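Local coordinates for Phosphoglucomutase/phosphomannomutase family protein (Burkholderia thailandensis, PDB 3UW2) that probably catalyses intramolecular phosphate transfer on hexose phosphates, as members of the phosphohexose mutase family do, and binds a metal ion, at residues Gly329-Pro343 with Glu347-Phe361. Residues are numbered along the deposited sequence; the frame is centred on the assembly and turned at random.
Sequences GHSLVKAKLRETGAP and EMSGHVFFKDRWYGF. With EDO (1,2-ethanediol), chain H.
Val333 holds CG1 anti to its backbone N (chi1 164°), which lays that methyl over one face of the Phe353 ring; Phe353, whose CB points toward the helix, sets CG anti to its carbonyl carbon, beside the backbone N. The CH-pi geometry supports this reading: Val333 CG1 stands 4.0 Å from the ring centroid, 27° off the normal. Leu337 CD2 closes on Phe353 CB at 3.4 Å, while the bent chain of Lys334 passes obliquely by the ring and brings its CE to 3.4 Å from Gly360 O. At the start of the helix, the carboxylate at the end of the extended Glu347 side chain accepts from the N-cap residue, Gly329 N to Glu347 OE2 being 3.0 Å; its OE1 lies at the rim of Phe353. His330 CB sits 4.2 Å from the His351 ring centroid, almost on the normal. At the far end Pro343 O takes two backbone donors, Asp356 N in the carbonyl plane at 2.9 Å and Lys355 N above it. His351, hydrogen-bonded to Asp362, also approaches zinc ligand Asp268. With the axes 10.1 Å apart and 21° from parallel, helix 330-340 packs on edge strand 352-354 of the mixed four-stranded sheet, the layered alpha/beta/alpha arrangement of phosphohexose mutase domain III.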
loop_
_atom_site.group_PDB
_atom_site.type_symbol
_atom_site.label_atom_id
_atom_site.label_comp_id
_atom_site.label_asym_id
_atom_site.label_seq_id
_atom_site.Cartn_x
_atom_site.Cartn_y
_atom_site.Cartn_z
ATOM N N GLY A 329 0.964 -6.755 -5.889
ATOM C CA GLY A 329 2.241 -6.131 -5.549
ATOM C C GLY A 329 2.043 -4.672 -5.821
ATOM O O GLY A 329 1.742 -4.307 -6.980
ATOM N N HIS A 330 2.249 -3.823 -4.808
ATOM C CA HIS A 330 1.981 -2.402 -4.944
ATOM C C HIS A 330 2.824 -1.756 -6.033
ATOM O O HIS A 330 2.355 -0.799 -6.717
ATOM C CB HIS A 330 2.135 -1.692 -3.577
ATOM C CG HIS A 330 3.550 -1.297 -3.235
ATOM N ND1 HIS A 330 4.077 -0.136 -3.630
ATOM C CD2 HIS A 330 4.547 -1.962 -2.502
ATOM C CE1 HIS A 330 5.356 -0.036 -3.186
ATOM N NE2 HIS A 330 5.645 -1.167 -2.500
ATOM N N SER A 331 4.070 -2.232 -6.185
ATOM C CA SER A 331 4.996 -1.574 -7.136
ATOM C C SER A 331 4.652 -2.016 -8.548
ATOM O O SER A 331 4.815 -1.259 -9.477
ATOM C CB SER A 331 6.468 -1.893 -6.841
ATOM O OG SER A 331 6.752 -1.546 -5.495
ATOM N N LEU A 332 4.159 -3.257 -8.699
ATOM C CA LEU A 332 3.702 -3.740 -9.999
ATOM C C LEU A 332 2.454 -3.009 -10.470
ATOM O O LEU A 332 2.352 -2.668 -11.646
ATOM C CB LEU A 332 3.423 -5.246 -9.918
ATOM C CG LEU A 332 4.597 -6.072 -9.354
ATOM C CD1 LEU A 332 4.308 -7.548 -9.546
ATOM C CD2 LEU A 332 5.898 -5.786 -10.050
ATOM N N VAL A 333 1.517 -2.716 -9.552
ATOM C CA VAL A 333 0.315 -1.953 -9.861
ATOM C C VAL A 333 0.688 -0.522 -10.260
ATOM O O VAL A 333 0.181 0.011 -11.260
ATOM C CB VAL A 333 -0.670 -1.931 -8.659
ATOM C CG1 VAL A 333 -1.736 -0.834 -8.829
ATOM C CG2 VAL A 333 -1.312 -3.309 -8.493
ATOM N N LYS A 334 1.611 0.082 -9.516
ATOM C CA LYS A 334 2.116 1.379 -9.876
ATOM C C LYS A 334 2.759 1.415 -11.271
ATOM O O LYS A 334 2.538 2.366 -12.026
ATOM C CB LYS A 334 3.120 1.809 -8.836
ATOM C CG LYS A 334 3.665 3.171 -9.034
ATOM C CD LYS A 334 2.760 4.227 -8.445
ATOM C CE LYS A 334 3.414 5.623 -8.615
ATOM N NZ LYS A 334 4.741 5.780 -7.913
ATOM N N ALA A 335 3.611 0.431 -11.590
ATOM C CA ALA A 335 4.225 0.385 -12.920
ATOM C C ALA A 335 3.117 0.311 -13.976
ATOM O O ALA A 335 3.225 0.897 -15.035
ATOM C CB ALA A 335 5.151 -0.853 -13.026
ATOM N N LYS A 336 2.090 -0.520 -13.737
ATOM C CA LYS A 336 1.011 -0.697 -14.705
ATOM C C LYS A 336 0.191 0.611 -14.886
ATOM O O LYS A 336 -0.147 1.030 -15.995
ATOM C CB LYS A 336 0.112 -1.888 -14.283
ATOM C CG LYS A 336 -0.916 -2.376 -15.360
ATOM C CD LYS A 336 -0.153 -2.878 -16.605
ATOM C CE LYS A 336 -1.005 -3.642 -17.591
ATOM N NZ LYS A 336 -0.111 -4.065 -18.736
ATOM N N LEU A 337 -0.080 1.291 -13.790
ATOM C CA LEU A 337 -0.671 2.634 -13.858
ATOM C C LEU A 337 0.147 3.610 -14.725
ATOM O O LEU A 337 -0.439 4.373 -15.516
ATOM C CB LEU A 337 -0.742 3.199 -12.407
ATOM C CG LEU A 337 -1.771 4.123 -11.834
ATOM C CD1 LEU A 337 -3.208 3.861 -12.273
ATOM C CD2 LEU A 337 -1.644 4.015 -10.299
ATOM N N ARG A 338 1.469 3.583 -14.611
ATOM C CA ARG A 338 2.308 4.462 -15.412
ATOM C C ARG A 338 2.361 4.020 -16.895
ATOM O O ARG A 338 2.504 4.845 -17.785
ATOM C CB ARG A 338 3.739 4.629 -14.798
ATOM C CG ARG A 338 3.671 5.369 -13.426
ATOM C CD ARG A 338 4.907 5.070 -12.545
ATOM N NE ARG A 338 6.178 5.331 -13.256
ATOM C CZ ARG A 338 6.715 6.557 -13.355
ATOM N NH1 ARG A 338 7.849 6.745 -13.982
ATOM N NH2 ARG A 338 6.150 7.618 -12.783
ATOM N N GLU A 339 2.226 2.729 -17.130
ATOM C CA GLU A 339 2.205 2.205 -18.505
ATOM C C GLU A 339 0.913 2.518 -19.265
ATOM O O GLU A 339 0.951 2.623 -20.473
ATOM C CB GLU A 339 2.393 0.703 -18.510
ATOM C CG GLU A 339 3.820 0.354 -18.273
ATOM C CD GLU A 339 4.056 -1.137 -18.274
ATOM O OE1 GLU A 339 3.195 -1.922 -18.796
ATOM O OE2 GLU A 339 5.131 -1.489 -17.753
ATOM N N THR A 340 -0.210 2.610 -18.556
ATOM C CA THR A 340 -1.552 2.670 -19.153
ATOM C C THR A 340 -2.106 4.093 -19.084
ATOM O O THR A 340 -2.950 4.464 -19.899
ATOM C CB THR A 340 -2.571 1.751 -18.449
ATOM O OG1 THR A 340 -2.655 2.089 -17.045
ATOM C CG2 THR A 340 -2.175 0.320 -18.599
ATOM N N GLY A 341 -1.614 4.902 -18.128
ATOM C CA GLY A 341 -2.196 6.221 -17.862
ATOM C C GLY A 341 -3.582 6.140 -17.208
ATOM O O GLY A 341 -4.347 7.119 -17.235
ATOM N N ALA A 342 -3.947 4.983 -16.643
ATOM C CA ALA A 342 -5.259 4.864 -15.987
ATOM C C ALA A 342 -5.520 5.850 -14.840
ATOM O O ALA A 342 -4.616 6.294 -14.216
ATOM C CB ALA A 342 -5.523 3.435 -15.540
ATOM N N PRO A 343 -6.786 6.239 -14.610
ATOM C CA PRO A 343 -7.004 7.225 -13.560
ATOM C C PRO A 343 -6.972 6.648 -12.120
ATOM O O PRO A 343 -6.813 7.427 -11.192
ATOM C CB PRO A 343 -8.373 7.839 -13.924
ATOM C CG PRO A 343 -9.113 6.616 -14.469
ATOM C CD PRO A 343 -8.028 5.978 -15.369
ATOM N N GLU A 347 -5.508 -2.383 -4.689
ATOM C CA GLU A 347 -5.254 -3.790 -4.444
ATOM C C GLU A 347 -5.937 -4.228 -3.185
ATOM O O GLU A 347 -6.199 -3.418 -2.293
ATOM C CB GLU A 347 -3.797 -4.040 -4.214
ATOM C CG GLU A 347 -2.821 -3.401 -5.165
ATOM C CD GLU A 347 -1.446 -3.504 -4.532
ATOM O OE1 GLU A 347 -1.085 -2.596 -3.759
ATOM O OE2 GLU A 347 -0.772 -4.533 -4.741
ATOM N N MET A 348 -6.205 -5.523 -3.107
ATOM C CA MET A 348 -6.890 -6.100 -1.956
ATOM C C MET A 348 -6.228 -5.671 -0.618
ATOM O O MET A 348 -6.920 -5.184 0.300
ATOM C CB MET A 348 -6.951 -7.627 -2.125
ATOM C CG MET A 348 -7.978 -8.304 -1.246
ATOM S SD MET A 348 -9.527 -7.379 -1.387
ATOM C CE MET A 348 -10.454 -8.319 -0.183
ATOM N N SER A 349 -4.900 -5.778 -0.551
ATOM C CA SER A 349 -4.089 -5.282 0.605
ATOM C C SER A 349 -4.341 -3.849 1.081
ATOM O O SER A 349 -3.865 -3.478 2.138
ATOM C CB SER A 349 -2.624 -5.371 0.278
ATOM O OG SER A 349 -2.352 -4.284 -0.588
ATOM N N GLY A 350 -5.075 -3.043 0.324
ATOM C CA GLY A 350 -5.508 -1.731 0.789
ATOM C C GLY A 350 -4.670 -0.523 0.343
ATOM O O GLY A 350 -4.732 0.579 0.956
ATOM N N HIS A 351 -3.839 -0.707 -0.677
ATOM C CA HIS A 351 -3.194 0.484 -1.251
ATOM C C HIS A 351 -4.088 0.942 -2.356
ATOM O O HIS A 351 -4.484 0.125 -3.196
ATOM C CB HIS A 351 -1.818 0.166 -1.833
ATOM C CG HIS A 351 -0.788 -0.331 -0.821
ATOM N ND1 HIS A 351 0.223 0.439 -0.369
ATOM C CD2 HIS A 351 -0.597 -1.597 -0.239
ATOM C CE1 HIS A 351 1.020 -0.271 0.469
ATOM N NE2 HIS A 351 0.513 -1.517 0.553
ATOM N N VAL A 352 -4.383 2.241 -2.425
ATOM C CA VAL A 352 -5.296 2.755 -3.433
ATOM C C VAL A 352 -4.563 3.900 -4.124
ATOM O O VAL A 352 -4.000 4.799 -3.440
ATOM C CB VAL A 352 -6.643 3.220 -2.797
ATOM C CG1 VAL A 352 -7.627 3.706 -3.874
ATOM C CG2 VAL A 352 -7.319 2.069 -2.048
ATOM N N PHE A 353 -4.541 3.874 -5.460
ATOM C CA PHE A 353 -3.697 4.803 -6.184
ATOM C C PHE A 353 -4.592 5.705 -7.035
ATOM O O PHE A 353 -5.148 5.247 -8.049
ATOM C CB PHE A 353 -2.734 4.048 -7.116
ATOM C CG PHE A 353 -1.901 2.963 -6.463
ATOM C CD1 PHE A 353 -2.475 1.753 -6.058
ATOM C CD2 PHE A 353 -0.507 3.110 -6.360
ATOM C CE1 PHE A 353 -1.662 0.712 -5.530
ATOM C CE2 PHE A 353 0.298 2.087 -5.832
ATOM C CZ PHE A 353 -0.286 0.892 -5.422
ATOM N N PHE A 354 -4.697 6.989 -6.674
ATOM C CA PHE A 354 -5.421 7.993 -7.494
ATOM C C PHE A 354 -4.421 8.732 -8.380
ATOM O O PHE A 354 -3.533 9.383 -7.844
ATOM C CB PHE A 354 -6.111 9.065 -6.606
ATOM C CG PHE A 354 -7.273 8.524 -5.800
ATOM C CD1 PHE A 354 -8.568 8.511 -6.349
ATOM C CD2 PHE A 354 -7.050 7.926 -4.522
ATOM C CE1 PHE A 354 -9.650 7.973 -5.617
ATOM C CE2 PHE A 354 -8.137 7.418 -3.809
ATOM C CZ PHE A 354 -9.417 7.438 -4.353
ATOM N N LYS A 355 -4.584 8.618 -9.706
ATOM C CA LYS A 355 -3.935 9.506 -10.626
ATOM C C LYS A 355 -4.915 10.621 -10.923
ATOM O O LYS A 355 -4.532 11.800 -10.901
ATOM C CB LYS A 355 -3.509 8.782 -11.908
ATOM C CG LYS A 355 -2.929 9.712 -12.982
ATOM C CD LYS A 355 -1.698 10.465 -12.484
ATOM C CE LYS A 355 -1.325 11.501 -13.547
ATOM N NZ LYS A 355 0.114 11.196 -13.658
ATOM N N ASP A 356 -6.183 10.288 -11.153
ATOM C CA ASP A 356 -7.242 11.360 -11.297
ATOM C C ASP A 356 -7.154 12.385 -10.178
ATOM O O ASP A 356 -7.208 11.994 -8.990
ATOM C CB ASP A 356 -8.595 10.645 -11.238
ATOM C CG ASP A 356 -9.757 11.600 -11.106
ATOM O OD1 ASP A 356 -10.092 12.167 -12.144
ATOM O OD2 ASP A 356 -10.366 11.719 -10.026
ATOM N N ARG A 357 -6.909 13.664 -10.516
ATOM C CA ARG A 357 -6.879 14.811 -9.555
ATOM C C ARG A 357 -5.736 14.702 -8.556
ATOM O O ARG A 357 -5.704 15.414 -7.539
ATOM C CB ARG A 357 -8.205 14.911 -8.764
ATOM C CG ARG A 357 -9.394 15.248 -9.660
ATOM C CD ARG A 357 -10.749 15.025 -8.962
ATOM N NE ARG A 357 -10.883 15.792 -7.702
ATOM C CZ ARG A 357 -11.719 15.441 -6.734
ATOM N NH1 ARG A 357 -12.524 14.334 -6.846
ATOM N NH2 ARG A 357 -11.720 16.145 -5.635
ATOM N N TRP A 358 -4.801 13.815 -8.850
ATOM C CA TRP A 358 -3.732 13.535 -7.892
ATOM C C TRP A 358 -2.397 13.239 -8.577
ATOM O O TRP A 358 -2.154 13.754 -9.643
ATOM C CB TRP A 358 -4.216 12.448 -6.912
ATOM C CG TRP A 358 -3.363 12.220 -5.651
ATOM C CD1 TRP A 358 -2.843 11.021 -5.176
ATOM C CD2 TRP A 358 -3.072 13.202 -4.621
ATOM N NE1 TRP A 358 -2.214 11.220 -3.961
ATOM C CE2 TRP A 358 -2.315 12.521 -3.597
ATOM C CE3 TRP A 358 -3.322 14.591 -4.491
ATOM C CZ2 TRP A 358 -1.839 13.193 -2.455
ATOM C CZ3 TRP A 358 -2.845 15.244 -3.363
ATOM C CH2 TRP A 358 -2.101 14.571 -2.381
ATOM N N TYR A 359 -1.533 12.392 -7.992
ATOM C CA TYR A 359 -0.159 12.189 -8.482
ATOM C C TYR A 359 0.118 10.702 -8.763
ATOM O O TYR A 359 1.185 10.341 -9.245
ATOM C CB TYR A 359 0.851 12.684 -7.404
ATOM C CG TYR A 359 0.662 14.152 -7.198
ATOM C CD1 TYR A 359 1.236 15.050 -8.066
ATOM C CD2 TYR A 359 -0.168 14.644 -6.163
ATOM C CE1 TYR A 359 1.031 16.428 -7.899
ATOM C CE2 TYR A 359 -0.369 16.008 -5.983
ATOM C CZ TYR A 359 0.210 16.870 -6.860
ATOM O OH TYR A 359 -0.044 18.202 -6.705
ATOM N N GLY A 360 -0.824 9.851 -8.424
ATOM C CA GLY A 360 -0.700 8.444 -8.848
ATOM C C GLY A 360 0.031 7.558 -7.860
ATOM O O GLY A 360 0.152 6.356 -8.115
ATOM N N PHE A 361 0.498 8.090 -6.722
ATOM C CA PHE A 361 1.052 7.225 -5.646
ATOM C C PHE A 361 -0.056 6.834 -4.669
ATOM O O PHE A 361 -1.056 7.570 -4.488
ATOM C CB PHE A 361 2.245 7.870 -4.889
ATOM C CG PHE A 361 1.961 9.266 -4.367
ATOM C CD1 PHE A 361 1.232 9.437 -3.199
ATOM C CD2 PHE A 361 2.448 10.369 -5.019
ATOM C CE1 PHE A 361 0.973 10.700 -2.664
ATOM C CE2 PHE A 361 2.208 11.665 -4.514
ATOM C CZ PHE A 361 1.475 11.829 -3.349
HETATM C C1 EDO H . 3.756 -3.697 -14.054
HETATM O O1 EDO H . 3.845 -3.582 -15.510
HETATM C C2 EDO H . 3.681 -5.129 -13.542
HETATM O O2 EDO H . 4.729 -5.941 -14.121
#